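Local coordinates for flavodoxin (Streptococcus pneumoniae serotype 4, PDB 5LJL), which binds FMN and probably serves as a low-potential electron donor to a number of redox enzymes, at residues A5-A10 against D25-L30; E17-I22 against L126-E131; K101-F106 against C121-L126. One frame throughout, in Å; residues are numbered along the deposited sequence.

Contact 1 of 3, residues A5-A10 against D25-L30; sequences AKIVFA and DKLRDL
L27 packs on A5, and its turn of helix 15-29 ends at L30 N, which is gripped by two carbonyls: K26 O at 3.0 Å and, weakly, L27 O at 3.2 Å. These bonds close the last turn of the helix. The contact across the segments is purely apolar and small. L27 CD1 meets A5 CB at 3.8 Å. L27 CD1 is only loosely near I7 CD1, at 4.5 Å. L27 CG stands beside the backbone N and opposite the carbonyl carbon (chi1 -65°), and with chi2 near 180° this carries CD1 to the strand. A5 and I7 alternate with K6, so both turn their side chains to the helix. I7 reaches further along it, onto A20, V23 and A24. L27 also touches V34 of the next strand and A140 of helix 130-146. R28 adds a polar tie at the side, with NH2 bonded to V34 O. Its guanidinium meets D25 OD1 edge-on and in plane, but this ion pair is long. Strand 4-9, helix 15-29 and strand 33-38 form a beta-alpha-beta crossover, the repeating unit of the flavodoxin fold.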
loop_
_atom_site.group_PDB
_atom_site.type_symbol
_atom_site.label_atom_id
_atom_site.label_comp_id
_atom_site.label_asym_id
_atom_site.label_seq_id
_atom_site.Cartn_x
_atom_site.Cartn_y
_atom_site.Cartn_z
ATOM N N ALA A 5 2.751 9.611 6.835
ATOM C CA ALA A 5 2.308 8.441 6.050
ATOM C C ALA A 5 3.362 7.315 6.251
ATOM O O ALA A 5 4.569 7.582 6.172
ATOM C CB ALA A 5 2.202 8.799 4.611
ATOM N N LYS A 6 2.903 6.075 6.522
ATOM C CA LYS A 6 3.779 4.856 6.601
ATOM C C LYS A 6 3.382 3.967 5.433
ATOM O O LYS A 6 2.192 3.628 5.304
ATOM C CB LYS A 6 3.646 4.188 7.943
ATOM C CG LYS A 6 4.369 4.914 9.082
ATOM C CD LYS A 6 4.139 4.195 10.409
ATOM C CE LYS A 6 4.887 4.733 11.626
ATOM N NZ LYS A 6 6.322 4.672 11.432
ATOM N N ILE A 7 4.319 3.742 4.528
ATOM C CA ILE A 7 4.128 2.865 3.370
ATOM C C ILE A 7 4.896 1.572 3.619
ATOM O O ILE A 7 6.141 1.615 3.891
ATOM C CB ILE A 7 4.627 3.572 2.061
ATOM C CG1 ILE A 7 3.889 4.887 1.808
ATOM C CG2 ILE A 7 4.576 2.647 0.831
ATOM C CD1 ILE A 7 4.460 5.697 0.637
ATOM N N VAL A 8 4.208 0.439 3.558
ATOM C CA VAL A 8 4.849 -0.873 3.772
ATOM C C VAL A 8 4.736 -1.636 2.486
ATOM O O VAL A 8 3.618 -1.768 1.947
ATOM C CB VAL A 8 4.218 -1.604 4.962
ATOM C CG1 VAL A 8 4.904 -2.963 5.169
ATOM C CG2 VAL A 8 4.298 -0.727 6.198
ATOM N N PHE A 9 5.848 -2.167 2.000
ATOM C CA PHE A 9 5.864 -2.850 0.720
ATOM C C PHE A 9 6.428 -4.278 0.791
ATOM O O PHE A 9 7.199 -4.628 1.721
ATOM C CB PHE A 9 6.597 -2.059 -0.387
ATOM C CG PHE A 9 8.090 -1.988 -0.225
ATOM C CD1 PHE A 9 8.895 -3.018 -0.690
ATOM C CD2 PHE A 9 8.665 -0.889 0.409
ATOM C CE1 PHE A 9 10.281 -2.929 -0.534
ATOM C CE2 PHE A 9 10.042 -0.790 0.575
ATOM C CZ PHE A 9 10.829 -1.825 0.115
ATOM N N ALA A 10 6.014 -5.092 -0.155
ATOM C CA ALA A 10 6.648 -6.371 -0.461
ATOM C C ALA A 10 6.955 -6.333 -1.972
ATOM O O ALA A 10 6.089 -5.917 -2.761
ATOM C CB ALA A 10 5.725 -7.508 -0.126
ATOM N N ASP A 25 7.280 9.615 -2.982
ATOM C CA ASP A 25 7.877 10.839 -3.512
ATOM C C ASP A 25 6.830 11.932 -3.698
ATOM O O ASP A 25 7.111 13.131 -3.367
ATOM C CB ASP A 25 8.689 10.557 -4.743
ATOM C CG ASP A 25 9.984 9.813 -4.421
ATOM O OD1 ASP A 25 10.362 9.729 -3.215
ATOM O OD2 ASP A 25 10.575 9.350 -5.389
ATOM N N LYS A 26 5.625 11.578 -4.158
ATOM C CA LYS A 26 4.589 12.627 -4.334
ATOM C C LYS A 26 4.173 13.124 -2.928
ATOM O O LYS A 26 4.042 14.323 -2.685
ATOM C CB LYS A 26 3.444 12.144 -5.218
ATOM C CG LYS A 26 2.231 13.089 -5.306
ATOM C CD LYS A 26 2.583 14.429 -5.890
ATOM C CE LYS A 26 2.918 14.301 -7.411
ATOM N NZ LYS A 26 3.131 15.635 -8.082
ATOM N N LEU A 27 3.939 12.208 -1.981
ATOM C CA LEU A 27 3.586 12.607 -0.616
ATOM C C LEU A 27 4.624 13.529 0.049
ATOM O O LEU A 27 4.227 14.506 0.719
ATOM C CB LEU A 27 3.224 11.431 0.279
ATOM C CG LEU A 27 1.990 10.618 -0.058
ATOM C CD1 LEU A 27 1.873 9.371 0.872
ATOM C CD2 LEU A 27 0.715 11.444 0.024
ATOM N N ARG A 28 5.903 13.227 -0.174
ATOM C CA ARG A 28 6.962 14.112 0.341
ATOM C C ARG A 28 6.905 15.485 -0.316
ATOM O O ARG A 28 6.941 16.493 0.378
ATOM C CB ARG A 28 8.343 13.476 0.202
ATOM C CG ARG A 28 8.537 12.304 1.130
ATOM C CD ARG A 28 9.892 11.630 0.901
ATOM N NE ARG A 28 10.170 10.596 1.887
ATOM C CZ ARG A 28 10.580 9.361 1.613
ATOM N NH1 ARG A 28 10.791 8.960 0.370
ATOM N NH2 ARG A 28 10.777 8.510 2.631
ATOM N N ASP A 29 6.691 15.510 -1.618
ATOM C CA ASP A 29 6.598 16.787 -2.358
ATOM C C ASP A 29 5.430 17.608 -1.877
ATOM O O ASP A 29 5.477 18.845 -2.031
ATOM C CB ASP A 29 6.445 16.558 -3.862
ATOM C CG ASP A 29 7.764 16.139 -4.568
ATOM O OD1 ASP A 29 8.865 16.329 -3.968
ATOM O OD2 ASP A 29 7.663 15.688 -5.735
ATOM N N LEU A 30 4.365 16.958 -1.371
ATOM C CA LEU A 30 3.184 17.648 -0.772
ATOM C C LEU A 30 3.350 18.053 0.687
ATOM O O LEU A 30 2.471 18.645 1.316
ATOM C CB LEU A 30 1.920 16.817 -0.992
ATOM C CG LEU A 30 1.553 16.567 -2.464
ATOM C CD1 LEU A 30 0.397 15.562 -2.622
ATOM C CD2 LEU A 30 1.178 17.842 -3.225
#

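Contact 2 of 3, residues E17-I22 against L126-E131; sequences EEIADI and LSAEEE
A128 CB faces two isoleucines of helix 15-29, one turn apart. I22 CD1 lies 4.3 Å from A128 CB, and I19 CG1 lies 4.4 Å from A128 CB. The two isoleucines touch the methyl with different parts, although they share one conformation. In each, CG1 stands beside the backbone N (chi1 -72° in I19, -68° in I22) and CD1 runs on extended. The difference comes from their places on the helix. The bond to CB in I22 points toward A128, and the terminal CD1 makes the contact. In I19 that bond starts off to the side, and the inner methylene meets A128 instead of the end methyl. Both contacts are loose. E18 bridges by water. Its chain is extended, with CG opposite the backbone N (chi1 -180°), and this carries the carboxylate far enough to share a water with A128. Water 1 donates to E18 OE2 at 2.8 Å and accepts from A128 N at 3.0 Å, so the A128 N-H is satisfied by the water.

Residues 126-129 link strand 116-125 to helix 130-146, the last beta-to-alpha connection of the flavodoxin fold. L126 turns the chain with a positive phi. E129 is the N-cap of the final helix, and its N is held by D132 OD2. Past A128, I22 packs on I133 and L136 of that helix, while I19 shares L136 and also rests on V89 and S91 of strand 85-92.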
loop_
_atom_site.group_PDB
_atom_site.type_symbol
_atom_site.label_atom_id
_atom_site.label_comp_id
_atom_site.label_asym_id
_atom_site.label_seq_id
_atom_site.Cartn_x
_atom_site.Cartn_y
_atom_site.Cartn_z
ATOM N N GLU A 17 8.255 -2.251 -5.324
ATOM C CA GLU A 17 9.074 -1.280 -4.629
ATOM C C GLU A 17 9.107 0.098 -5.333
ATOM O O GLU A 17 8.916 1.160 -4.672
ATOM C CB GLU A 17 10.517 -1.762 -4.312
ATOM C CG GLU A 17 11.257 -0.760 -3.485
ATOM C CD GLU A 17 12.644 -1.130 -3.036
ATOM O OE1 GLU A 17 13.137 -2.234 -3.340
ATOM O OE2 GLU A 17 13.197 -0.252 -2.286
ATOM N N GLU A 18 9.207 0.061 -6.644
ATOM C CA GLU A 18 9.267 1.269 -7.451
ATOM C C GLU A 18 7.939 2.059 -7.324
ATOM O O GLU A 18 7.922 3.283 -7.194
ATOM C CB GLU A 18 9.465 0.920 -8.907
ATOM C CG GLU A 18 9.533 2.136 -9.756
ATOM C CD GLU A 18 10.105 1.873 -11.102
ATOM O OE1 GLU A 18 10.918 2.725 -11.520
ATOM O OE2 GLU A 18 9.724 0.848 -11.727
ATOM N N ILE A 19 6.849 1.321 -7.311
ATOM C CA ILE A 19 5.502 1.896 -7.124
ATOM C C ILE A 19 5.347 2.539 -5.781
ATOM O O ILE A 19 4.774 3.642 -5.693
ATOM C CB ILE A 19 4.473 0.785 -7.372
ATOM C CG1 ILE A 19 4.407 0.433 -8.888
ATOM C CG2 ILE A 19 3.134 1.051 -6.708
ATOM C CD1 ILE A 19 3.746 -0.950 -9.105
ATOM N N ALA A 20 5.807 1.866 -4.718
ATOM C CA ALA A 20 5.790 2.436 -3.363
ATOM C C ALA A 20 6.550 3.773 -3.364
ATOM O O ALA A 20 6.149 4.774 -2.742
ATOM C CB ALA A 20 6.450 1.450 -2.390
ATOM N N ASP A 21 7.717 3.742 -3.998
ATOM C CA ASP A 21 8.574 4.921 -4.094
ATOM C C ASP A 21 7.963 6.100 -4.847
ATOM O O ASP A 21 8.159 7.265 -4.395
ATOM C CB ASP A 21 9.943 4.517 -4.662
ATOM C CG ASP A 21 10.789 3.731 -3.674
ATOM O OD1 ASP A 21 10.607 3.809 -2.405
ATOM O OD2 ASP A 21 11.707 3.039 -4.214
ATOM N N ILE A 22 7.214 5.820 -5.913
ATOM C CA ILE A 22 6.493 6.862 -6.613
ATOM C C ILE A 22 5.483 7.552 -5.691
ATOM O O ILE A 22 5.329 8.788 -5.723
ATOM C CB ILE A 22 5.827 6.300 -7.880
ATOM C CG1 ILE A 22 6.893 5.905 -8.887
ATOM C CG2 ILE A 22 4.748 7.197 -8.484
ATOM C CD1 ILE A 22 6.451 4.846 -9.860
ATOM N N LEU A 126 2.814 -5.358 -14.118
ATOM C CA LEU A 126 4.275 -5.390 -14.184
ATOM C C LEU A 126 4.908 -4.025 -13.919
ATOM O O LEU A 126 4.609 -3.399 -12.822
ATOM C CB LEU A 126 4.743 -6.068 -15.504
ATOM C CG LEU A 126 4.371 -7.526 -15.608
ATOM C CD1 LEU A 126 4.762 -8.137 -16.971
ATOM C CD2 LEU A 126 4.909 -8.329 -14.482
ATOM N N SER A 127 5.787 -3.508 -14.792
ATOM C CA SER A 127 6.491 -2.260 -14.385
ATOM C C SER A 127 5.595 -1.072 -14.691
ATOM O O SER A 127 4.756 -1.143 -15.548
ATOM C CB SER A 127 7.835 -2.072 -15.075
ATOM O OG SER A 127 7.609 -2.045 -16.475
ATOM N N ALA A 128 5.788 -0.003 -13.934
ATOM C CA ALA A 128 4.989 1.225 -14.107
ATOM C C ALA A 128 5.440 1.996 -15.325
ATOM O O ALA A 128 6.645 2.233 -15.484
ATOM C CB ALA A 128 5.128 2.104 -12.886
ATOM N N GLU A 129 4.481 2.392 -16.150
ATOM C CA GLU A 129 4.691 3.313 -17.269
ATOM C C GLU A 129 4.164 4.652 -16.802
ATOM O O GLU A 129 3.627 4.772 -15.689
ATOM C CB GLU A 129 3.975 2.846 -18.471
ATOM C CG GLU A 129 4.551 1.526 -19.008
ATOM C CD GLU A 129 4.851 1.662 -20.440
ATOM O OE1 GLU A 129 3.814 1.786 -21.159
ATOM O OE2 GLU A 129 6.059 1.787 -20.826
ATOM N N GLU A 130 4.345 5.707 -17.611
ATOM C CA GLU A 130 3.944 7.040 -17.179
ATOM C C GLU A 130 2.426 7.127 -16.863
ATOM O O GLU A 130 2.078 7.829 -15.924
ATOM C CB GLU A 130 4.422 8.073 -18.209
ATOM C CG GLU A 130 5.935 8.073 -18.381
ATOM C CD GLU A 130 6.654 9.063 -17.522
ATOM O OE1 GLU A 130 6.906 10.199 -17.984
ATOM O OE2 GLU A 130 7.008 8.753 -16.410
ATOM N N GLU A 131 1.554 6.418 -17.576
ATOM C CA GLU A 131 0.124 6.350 -17.260
ATOM C C GLU A 131 -0.193 5.774 -15.839
ATOM O O GLU A 131 -1.074 6.277 -15.096
ATOM C CB GLU A 131 -0.598 5.557 -18.312
ATOM C CG GLU A 131 -2.101 5.403 -18.139
ATOM C CD GLU A 131 -2.793 4.687 -19.325
ATOM O OE1 GLU A 131 -4.018 4.395 -19.221
ATOM O OE2 GLU A 131 -2.137 4.395 -20.376
HETATM O O HOH W 1 7.213 -0.363 -11.376
#

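Contact 3 of 3, residues K101-F106 against C121-L126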
loop_
_atom_site.group_PDB
_atom_site.type_symbol
_atom_site.label_atom_id
_atom_site.label_comp_id
_atom_site.label_asym_id
_atom_site.label_seq_id
_atom_site.Cartn_x
_atom_site.Cartn_y
_atom_site.Cartn_z
ATOM N N LYS A 101 -4.586 -9.846 -6.883
ATOM C CA LYS A 101 -5.561 -10.252 -5.880
ATOM C C LYS A 101 -5.050 -9.886 -4.467
ATOM O O LYS A 101 -5.879 -9.604 -3.626
ATOM C CB LYS A 101 -5.931 -11.709 -5.986
ATOM C CG LYS A 101 -6.815 -12.185 -4.851
ATOM C CD LYS A 101 -7.521 -13.419 -5.257
ATOM C CE LYS A 101 -8.309 -13.965 -4.082
ATOM N NZ LYS A 101 -9.386 -14.853 -4.596
ATOM N N ALA A 102 -3.739 -9.873 -4.214
ATOM C CA ALA A 102 -3.263 -9.468 -2.883
ATOM C C ALA A 102 -3.668 -7.990 -2.545
ATOM O O ALA A 102 -3.847 -7.663 -1.352
ATOM C CB ALA A 102 -1.742 -9.693 -2.680
ATOM N N VAL A 103 -3.777 -7.129 -3.562
ATOM C CA VAL A 103 -4.223 -5.716 -3.377
ATOM C C VAL A 103 -5.670 -5.729 -2.831
ATOM O O VAL A 103 -5.979 -5.071 -1.796
ATOM C CB VAL A 103 -4.077 -4.854 -4.688
ATOM C CG1 VAL A 103 -4.767 -3.498 -4.528
ATOM C CG2 VAL A 103 -2.629 -4.758 -5.169
ATOM N N ASP A 104 -6.527 -6.536 -3.452
ATOM C CA ASP A 104 -7.896 -6.686 -3.010
ATOM C C ASP A 104 -7.951 -7.251 -1.599
ATOM O O ASP A 104 -8.734 -6.782 -0.752
ATOM C CB ASP A 104 -8.692 -7.581 -3.968
ATOM C CG ASP A 104 -9.054 -6.913 -5.222
ATOM O OD1 ASP A 104 -8.820 -5.695 -5.424
ATOM O OD2 ASP A 104 -9.605 -7.648 -6.076
ATOM N N ASP A 105 -7.127 -8.247 -1.309
ATOM C CA ASP A 105 -7.117 -8.850 0.030
ATOM C C ASP A 105 -6.698 -7.878 1.131
ATOM O O ASP A 105 -7.269 -7.878 2.218
ATOM C CB ASP A 105 -6.203 -10.056 0.035
ATOM C CG ASP A 105 -6.708 -11.190 -0.851
ATOM O OD1 ASP A 105 -7.885 -11.189 -1.268
ATOM O OD2 ASP A 105 -5.835 -11.985 -1.163
ATOM N N PHE A 106 -5.709 -7.034 0.831
ATOM C CA PHE A 106 -5.255 -6.006 1.804
ATOM C C PHE A 106 -6.286 -4.886 1.929
ATOM O O PHE A 106 -6.445 -4.312 3.038
ATOM C CB PHE A 106 -3.855 -5.477 1.485
ATOM C CG PHE A 106 -2.764 -6.193 2.203
ATOM C CD1 PHE A 106 -2.543 -5.907 3.544
ATOM C CD2 PHE A 106 -2.018 -7.188 1.620
ATOM C CE1 PHE A 106 -1.509 -6.548 4.245
ATOM C CE2 PHE A 106 -0.996 -7.833 2.298
ATOM C CZ PHE A 106 -0.731 -7.526 3.640
ATOM N N CYS A 121 -7.998 1.854 -5.054
ATOM C CA CYS A 121 -6.703 1.137 -5.102
ATOM C C CYS A 121 -6.140 1.242 -6.527
ATOM O O CYS A 121 -6.900 1.336 -7.479
ATOM C CB CYS A 121 -6.896 -0.331 -4.651
ATOM S SG CYS A 121 -7.859 -1.286 -5.817
ATOM N N VAL A 122 -4.814 1.209 -6.640
ATOM C CA VAL A 122 -4.125 1.318 -7.935
ATOM C C VAL A 122 -3.428 -0.005 -8.198
ATOM O O VAL A 122 -2.493 -0.331 -7.473
ATOM C CB VAL A 122 -3.115 2.499 -7.939
ATOM C CG1 VAL A 122 -2.481 2.632 -9.343
ATOM C CG2 VAL A 122 -3.830 3.823 -7.531
ATOM N N LYS A 123 -3.776 -0.649 -9.304
ATOM C CA LYS A 123 -3.195 -1.939 -9.737
ATOM C C LYS A 123 -2.436 -1.687 -11.057
ATOM O O LYS A 123 -2.959 -0.992 -11.946
ATOM C CB LYS A 123 -4.281 -2.972 -9.969
ATOM C CG LYS A 123 -5.030 -3.332 -8.703
ATOM C CD LYS A 123 -6.283 -4.078 -9.097
ATOM C CE LYS A 123 -6.928 -4.685 -7.855
ATOM N NZ LYS A 123 -8.326 -5.145 -8.121
ATOM N N VAL A 124 -1.165 -2.100 -11.079
ATOM C CA VAL A 124 -0.230 -1.825 -12.177
ATOM C C VAL A 124 0.178 -3.184 -12.769
ATOM O O VAL A 124 0.527 -4.125 -12.065
ATOM C CB VAL A 124 1.013 -1.109 -11.668
ATOM C CG1 VAL A 124 2.098 -0.966 -12.745
ATOM C CG2 VAL A 124 0.632 0.250 -11.005
ATOM N N ASP A 125 0.143 -3.279 -14.086
ATOM C CA ASP A 125 0.606 -4.522 -14.765
ATOM C C ASP A 125 2.120 -4.480 -14.861
ATOM O O ASP A 125 2.669 -3.612 -15.557
ATOM C CB ASP A 125 -0.025 -4.581 -16.168
ATOM C CG ASP A 125 -0.109 -6.045 -16.721
ATOM O OD1 ASP A 125 -0.872 -6.260 -17.654
ATOM O OD2 ASP A 125 0.510 -6.964 -16.194
ATOM N N LEU A 126 2.814 -5.358 -14.118
ATOM C CA LEU A 126 4.275 -5.390 -14.184
ATOM C C LEU A 126 4.908 -4.025 -13.919
ATOM O O LEU A 126 4.609 -3.399 -12.822
ATOM C CB LEU A 126 4.743 -6.068 -15.504
ATOM C CG LEU A 126 4.371 -7.526 -15.608
ATOM C CD1 LEU A 126 4.762 -8.137 -16.971
ATOM C CD2 LEU A 126 4.909 -8.329 -14.482
#
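D104 and K123 cross at about a right angle, and their ends meet in a salt bridge. K123 NZ donates to D104 OD1 at 2.8 Å. The ammonium comes to the syn side of OD1, 28° out of the carboxylate plane, so the approach is tilted. K123 is extended beyond CG, and this length lets it span from the strand to the helix. D104 leaves the helix to the side, with CG beside its backbone N (chi1 -75°), and its carboxylate end comes nearer to the strand. The pair lies at the partly exposed margin of the contact.

V103 points toward the strand. Its CG1 is set opposite the backbone N (chi1 170°) and is the branch that does the touching. It meets C121 CB at 3.8 Å in one of the two conformers of C121. It also lies alongside the aliphatic part of K123, with V103 CG1 4.1 Å from K123 CE. The lysine thus lies along one side of V103 and bonds the neighbouring aspartate.

Helix 101-113 packs here on the edge strand 116-125 of the sheet. V103 also reaches V88 of strand 85-92, and F106 packs on helix 67-77. V122 faces the other way, onto helix 130-146.

How the contacts relate
Contacts 1 and 2 share helix 15-29 and lie on one face of the sheet, with centres about 13 Å apart. They touch: F9 CZ is 3.7 Å from E17 CD, and F9 CB is 4.0 Å from A20 CB. Contact 3 lies on the other face, against helix 101-113. Its centre is about 17 Å from that of contact 1, and their nearest atoms are about 7 Å apart. Contacts 2 and 3 share L126. I19 CD1 also packs on V124 CB at 3.7 Å, so the helix of contact 2 rests on the strand of contact 3. As in other flavodoxins, the loops after strands 4-9, 52-56 and 85-92 are expected to line the FMN site, the first of them at the phosphate.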